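Local coordinates for agarase (PDB 3WZ1), which hydrolyses beta-1,4-galactosidic linkages inside agarose chains through its GH16 catalytic domain, releasing mainly neoagarotetraose, at residues 136-146 against 241-252. Sequence-based numbering, arbitrary orientation.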
loop_
_atom_site.group_PDB
_atom_site.type_symbol
_atom_site.label_atom_id
_atom_site.label_comp_id
_atom_site.label_asym_id
_atom_site.label_seq_id
_atom_site.Cartn_x
_atom_site.Cartn_y
_atom_site.Cartn_z
ATOM N N TYR A 136 -2.070 -8.389 -6.483
ATOM C CA TYR A 136 -3.373 -8.887 -6.923
ATOM C C TYR A 136 -3.422 -10.357 -6.523
ATOM O O TYR A 136 -2.671 -11.177 -7.090
ATOM C CB TYR A 136 -3.547 -8.654 -8.440
ATOM C CG TYR A 136 -3.118 -7.250 -8.825
ATOM C CD1 TYR A 136 -1.771 -6.962 -9.027
ATOM C CD2 TYR A 136 -4.044 -6.184 -8.936
ATOM C CE1 TYR A 136 -1.339 -5.683 -9.304
ATOM C CE2 TYR A 136 -3.617 -4.904 -9.242
ATOM C CZ TYR A 136 -2.260 -4.648 -9.409
ATOM O OH TYR A 136 -1.783 -3.387 -9.700
ATOM N N GLY A 137 -4.221 -10.684 -5.513
ATOM C CA GLY A 137 -4.184 -12.015 -4.887
ATOM C C GLY A 137 -4.931 -13.144 -5.579
ATOM O O GLY A 137 -4.771 -14.295 -5.184
ATOM N N SER A 138 -5.708 -12.819 -6.614
ATOM C CA SER A 138 -6.674 -13.748 -7.220
ATOM C C SER A 138 -6.133 -15.138 -7.521
ATOM O O SER A 138 -5.109 -15.267 -8.186
ATOM C CB SER A 138 -7.181 -13.190 -8.534
ATOM O OG SER A 138 -8.174 -14.064 -9.031
ATOM N N ASP A 139 -6.895 -16.143 -7.100
ATOM C CA ASP A 139 -6.630 -17.546 -7.442
ATOM C C ASP A 139 -7.372 -17.973 -8.721
ATOM O O ASP A 139 -7.452 -19.178 -9.005
ATOM C CB ASP A 139 -6.964 -18.466 -6.253
ATOM C CG ASP A 139 -8.471 -18.522 -5.905
ATOM O OD1 ASP A 139 -9.290 -17.895 -6.607
ATOM O OD2 ASP A 139 -8.811 -19.190 -4.890
ATOM N N ARG A 140 -7.900 -17.023 -9.502
ATOM C CA ARG A 140 -8.575 -17.385 -10.764
ATOM C C ARG A 140 -7.644 -18.179 -11.656
ATOM O O ARG A 140 -6.463 -17.852 -11.782
ATOM C CB ARG A 140 -8.970 -16.159 -11.572
ATOM C CG ARG A 140 -10.233 -15.463 -11.111
ATOM C CD ARG A 140 -10.545 -14.357 -12.092
ATOM N NE ARG A 140 -11.627 -13.478 -11.648
ATOM C CZ ARG A 140 -12.073 -12.454 -12.353
ATOM N NH1 ARG A 140 -11.579 -12.152 -13.545
ATOM N NH2 ARG A 140 -13.052 -11.713 -11.846
ATOM N N PRO A 141 -8.168 -19.213 -12.323
ATOM C CA PRO A 141 -7.339 -19.796 -13.380
ATOM C C PRO A 141 -6.936 -18.762 -14.433
ATOM O O PRO A 141 -7.772 -17.993 -14.894
ATOM C CB PRO A 141 -8.256 -20.875 -13.998
ATOM C CG PRO A 141 -9.282 -21.168 -12.962
ATOM C CD PRO A 141 -9.476 -19.877 -12.195
ATOM N N GLY A 142 -5.658 -18.733 -14.817
ATOM C CA GLY A 142 -5.159 -17.736 -15.742
ATOM C C GLY A 142 -4.597 -16.473 -15.089
ATOM O O GLY A 142 -4.166 -15.545 -15.810
ATOM N N GLN A 143 -4.678 -16.427 -13.752
ATOM C CA GLN A 143 -4.083 -15.330 -12.959
ATOM C C GLN A 143 -2.939 -15.784 -12.084
ATOM O O GLN A 143 -2.462 -15.009 -11.236
ATOM C CB GLN A 143 -5.138 -14.661 -12.065
ATOM C CG GLN A 143 -6.209 -13.910 -12.831
ATOM C CD GLN A 143 -5.630 -12.836 -13.710
ATOM O OE1 GLN A 143 -4.943 -11.930 -13.235
ATOM N NE2 GLN A 143 -5.876 -12.929 -15.012
ATOM N N GLU A 144 -2.453 -17.008 -12.292
ATOM C CA GLU A 144 -1.437 -17.563 -11.430
ATOM C C GLU A 144 -0.147 -16.715 -11.407
ATOM O O GLU A 144 0.483 -16.587 -10.366
ATOM C CB GLU A 144 -1.128 -19.003 -11.853
ATOM C CG GLU A 144 -2.325 -19.944 -11.647
ATOM C CD GLU A 144 -3.279 -20.048 -12.830
ATOM O OE1 GLU A 144 -3.145 -19.344 -13.879
ATOM O OE2 GLU A 144 -4.197 -20.886 -12.755
ATOM N N TRP A 145 0.210 -16.128 -12.539
ATOM C CA TRP A 145 1.429 -15.317 -12.600
ATOM C C TRP A 145 1.324 -14.155 -11.608
ATOM O O TRP A 145 2.244 -13.890 -10.830
ATOM C CB TRP A 145 1.679 -14.757 -14.011
ATOM C CG TRP A 145 3.009 -14.099 -14.146
ATOM C CD1 TRP A 145 4.195 -14.714 -14.472
ATOM C CD2 TRP A 145 3.331 -12.716 -13.943
ATOM N NE1 TRP A 145 5.205 -13.812 -14.495
ATOM C CE2 TRP A 145 4.714 -12.573 -14.172
ATOM C CE3 TRP A 145 2.585 -11.575 -13.607
ATOM C CZ2 TRP A 145 5.363 -11.350 -14.061
ATOM C CZ3 TRP A 145 3.245 -10.361 -13.514
ATOM C CH2 TRP A 145 4.609 -10.260 -13.737
ATOM N N TYR A 146 0.181 -13.466 -11.623
ATOM C CA TYR A 146 0.008 -12.325 -10.723
ATOM C C TYR A 146 -0.054 -12.731 -9.258
ATOM O O TYR A 146 0.431 -12.018 -8.366
ATOM C CB TYR A 146 -1.225 -11.502 -11.109
ATOM C CG TYR A 146 -1.006 -10.714 -12.388
ATOM C CD1 TYR A 146 -0.296 -9.520 -12.366
ATOM C CD2 TYR A 146 -1.453 -11.170 -13.626
ATOM C CE1 TYR A 146 -0.034 -8.803 -13.520
ATOM C CE2 TYR A 146 -1.209 -10.442 -14.781
ATOM C CZ TYR A 146 -0.511 -9.254 -14.724
ATOM O OH TYR A 146 -0.271 -8.532 -15.875
ATOM N N GLN A 241 -8.515 -1.135 -10.548
ATOM C CA GLN A 241 -7.648 -0.242 -11.306
ATOM C C GLN A 241 -7.981 -0.280 -12.790
ATOM O O GLN A 241 -8.339 -1.336 -13.321
ATOM C CB GLN A 241 -6.178 -0.591 -11.068
ATOM C CG GLN A 241 -5.786 -0.453 -9.598
ATOM C CD GLN A 241 -4.334 -0.775 -9.320
ATOM O OE1 GLN A 241 -3.702 -1.602 -10.005
ATOM N NE2 GLN A 241 -3.792 -0.145 -8.290
ATOM N N ASN A 242 -7.850 0.853 -13.455
ATOM C CA ASN A 242 -8.253 0.941 -14.856
ATOM C C ASN A 242 -7.519 -0.035 -15.787
ATOM O O ASN A 242 -8.148 -0.613 -16.665
ATOM C CB ASN A 242 -8.078 2.344 -15.417
ATOM C CG ASN A 242 -9.101 3.317 -14.886
ATOM O OD1 ASN A 242 -10.173 3.525 -15.477
ATOM N ND2 ASN A 242 -8.794 3.910 -13.785
ATOM N N TRP A 243 -6.224 -0.234 -15.578
ATOM C CA TRP A 243 -5.469 -1.131 -16.465
ATOM C C TRP A 243 -6.031 -2.555 -16.403
ATOM O O TRP A 243 -5.790 -3.351 -17.311
ATOM C CB TRP A 243 -3.952 -1.111 -16.174
ATOM C CG TRP A 243 -3.571 -1.829 -14.936
ATOM C CD1 TRP A 243 -3.734 -1.401 -13.635
ATOM C CD2 TRP A 243 -3.002 -3.133 -14.850
ATOM N NE1 TRP A 243 -3.293 -2.353 -12.768
ATOM C CE2 TRP A 243 -2.842 -3.435 -13.477
ATOM C CE3 TRP A 243 -2.593 -4.079 -15.803
ATOM C CZ2 TRP A 243 -2.303 -4.629 -13.032
ATOM C CZ3 TRP A 243 -2.052 -5.270 -15.357
ATOM C CH2 TRP A 243 -1.918 -5.545 -13.974
ATOM N N ARG A 244 -6.757 -2.884 -15.323
ATOM C CA ARG A 244 -7.440 -4.162 -15.205
ATOM C C ARG A 244 -8.872 -4.084 -15.746
ATOM O O ARG A 244 -9.219 -4.796 -16.695
ATOM C CB ARG A 244 -7.434 -4.646 -13.746
ATOM C CG ARG A 244 -6.046 -4.634 -13.085
ATOM C CD ARG A 244 -5.802 -5.877 -12.252
ATOM N NE ARG A 244 -5.354 -6.988 -13.085
ATOM C CZ ARG A 244 -5.228 -8.243 -12.672
ATOM N NH1 ARG A 244 -4.781 -9.155 -13.540
ATOM N NH2 ARG A 244 -5.545 -8.615 -11.436
ATOM N N SER A 245 -9.727 -3.246 -15.148
ATOM C CA SER A 245 -11.153 -3.285 -15.456
ATOM C C SER A 245 -11.514 -2.646 -16.797
ATOM O O SER A 245 -12.544 -3.016 -17.376
ATOM C CB SER A 245 -12.009 -2.646 -14.347
ATOM O OG SER A 245 -11.627 -1.307 -14.100
ATOM N N ASP A 246 -10.703 -1.723 -17.299
ATOM C CA ASP A 246 -10.950 -1.173 -18.648
ATOM C C ASP A 246 -10.814 -2.309 -19.647
ATOM O O ASP A 246 -11.372 -2.245 -20.750
ATOM C CB ASP A 246 -9.940 -0.110 -19.085
ATOM C CG ASP A 246 -10.086 1.224 -18.363
ATOM O OD1 ASP A 246 -11.036 1.413 -17.592
ATOM O OD2 ASP A 246 -9.197 2.081 -18.584
ATOM N N ASN A 247 -10.022 -3.312 -19.270
ATOM C CA ASN A 247 -9.597 -4.368 -20.161
ATOM C C ASN A 247 -10.192 -5.716 -19.825
ATOM O O ASN A 247 -9.686 -6.732 -20.300
ATOM C CB ASN A 247 -8.056 -4.401 -20.178
ATOM C CG ASN A 247 -7.458 -3.083 -20.636
ATOM O OD1 ASN A 247 -6.598 -2.476 -19.956
ATOM N ND2 ASN A 247 -7.939 -2.595 -21.749
ATOM N N GLY A 248 -11.269 -5.724 -19.041
ATOM C CA GLY A 248 -12.074 -6.915 -18.813
ATOM C C GLY A 248 -11.757 -7.747 -17.586
ATOM O O GLY A 248 -12.276 -8.861 -17.458
ATOM N N ILE A 249 -10.929 -7.227 -16.675
ATOM C CA ILE A 249 -10.629 -7.930 -15.424
ATOM C C ILE A 249 -11.121 -7.087 -14.245
ATOM O O ILE A 249 -10.540 -6.052 -13.923
ATOM C CB ILE A 249 -9.131 -8.255 -15.282
ATOM C CG1 ILE A 249 -8.703 -9.235 -16.385
ATOM C CG2 ILE A 249 -8.838 -8.850 -13.908
ATOM C CD1 ILE A 249 -7.268 -9.685 -16.271
ATOM N N THR A 250 -12.174 -7.573 -13.608
ATOM C CA THR A 250 -12.846 -6.894 -12.503
ATOM C C THR A 250 -13.625 -7.960 -11.735
ATOM O O THR A 250 -14.011 -8.995 -12.316
ATOM C CB THR A 250 -13.745 -5.734 -13.040
ATOM O OG1 THR A 250 -14.207 -4.907 -11.955
ATOM C CG2 THR A 250 -14.963 -6.273 -13.758
ATOM N N PRO A 251 -13.868 -7.751 -10.434
ATOM C CA PRO A 251 -14.526 -8.812 -9.689
ATOM C C PRO A 251 -15.937 -9.141 -10.172
ATOM O O PRO A 251 -16.681 -8.252 -10.608
ATOM C CB PRO A 251 -14.606 -8.271 -8.265
ATOM C CG PRO A 251 -13.504 -7.292 -8.200
ATOM C CD PRO A 251 -13.430 -6.653 -9.543
ATOM N N THR A 252 -16.296 -10.406 -10.051
ATOM C CA THR A 252 -17.665 -10.833 -10.307
ATOM C C THR A 252 -18.507 -10.655 -9.038
ATOM O O THR A 252 -17.991 -10.545 -7.911
ATOM C CB THR A 252 -17.717 -12.311 -10.712
ATOM O OG1 THR A 252 -17.281 -13.117 -9.614
ATOM C CG2 THR A 252 -16.846 -12.576 -11.937
HETATM O O HOH W 1 -13.096 -10.168 -15.072
HETATM O O HOH W 2 -5.180 -11.253 -10.641
#
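Tyr136 OH donates to Gln241 OE1 at 2.6 Å, an acceptor lying at the edge of the phenol ring. Trp243 NE1 gives Gln241 OE1 a second bond (2.9 Å); the two together would fix the carboxamide's rotation, with NE2 bonded to Glu134 and Glu239. The indole edge of Trp243 also meets the Tyr136 face, planes 81° apart, in an offset edge-to-face pair. Further on, Arg140 reaches across with its chain extended from CG to NE; NH2 bonds Thr250 O at 2.9 Å from above the carbonyl plane, NH1 holds a water shared with Gly248 O and Thr250 N, and NE pairs with Glu255 in a salt bridge. Gln143, bent at chi2 (-58°), turns OE1 to Arg244 NH1 (2.8 Å), nearly in the guanidinium plane, while a second water links OE1 to NH2. Ile249 CG2 lies over one face of the Arg244 guanidinium. Tyr146 completes the grip by cation-pi contact: Arg244 CZ stands 4.9 Å from its ring centroid, 10° off the normal. Tyr146 CE1 also lies 3.8 Å from Trp243 CH2, closing an aromatic cluster with Tyr136. Gln241 links this cluster to Glu134, the predicted proton donor, where loops following strands 128-135 and 232-239 probably flank the catalytic cleft of the GH16 beta-jelly roll.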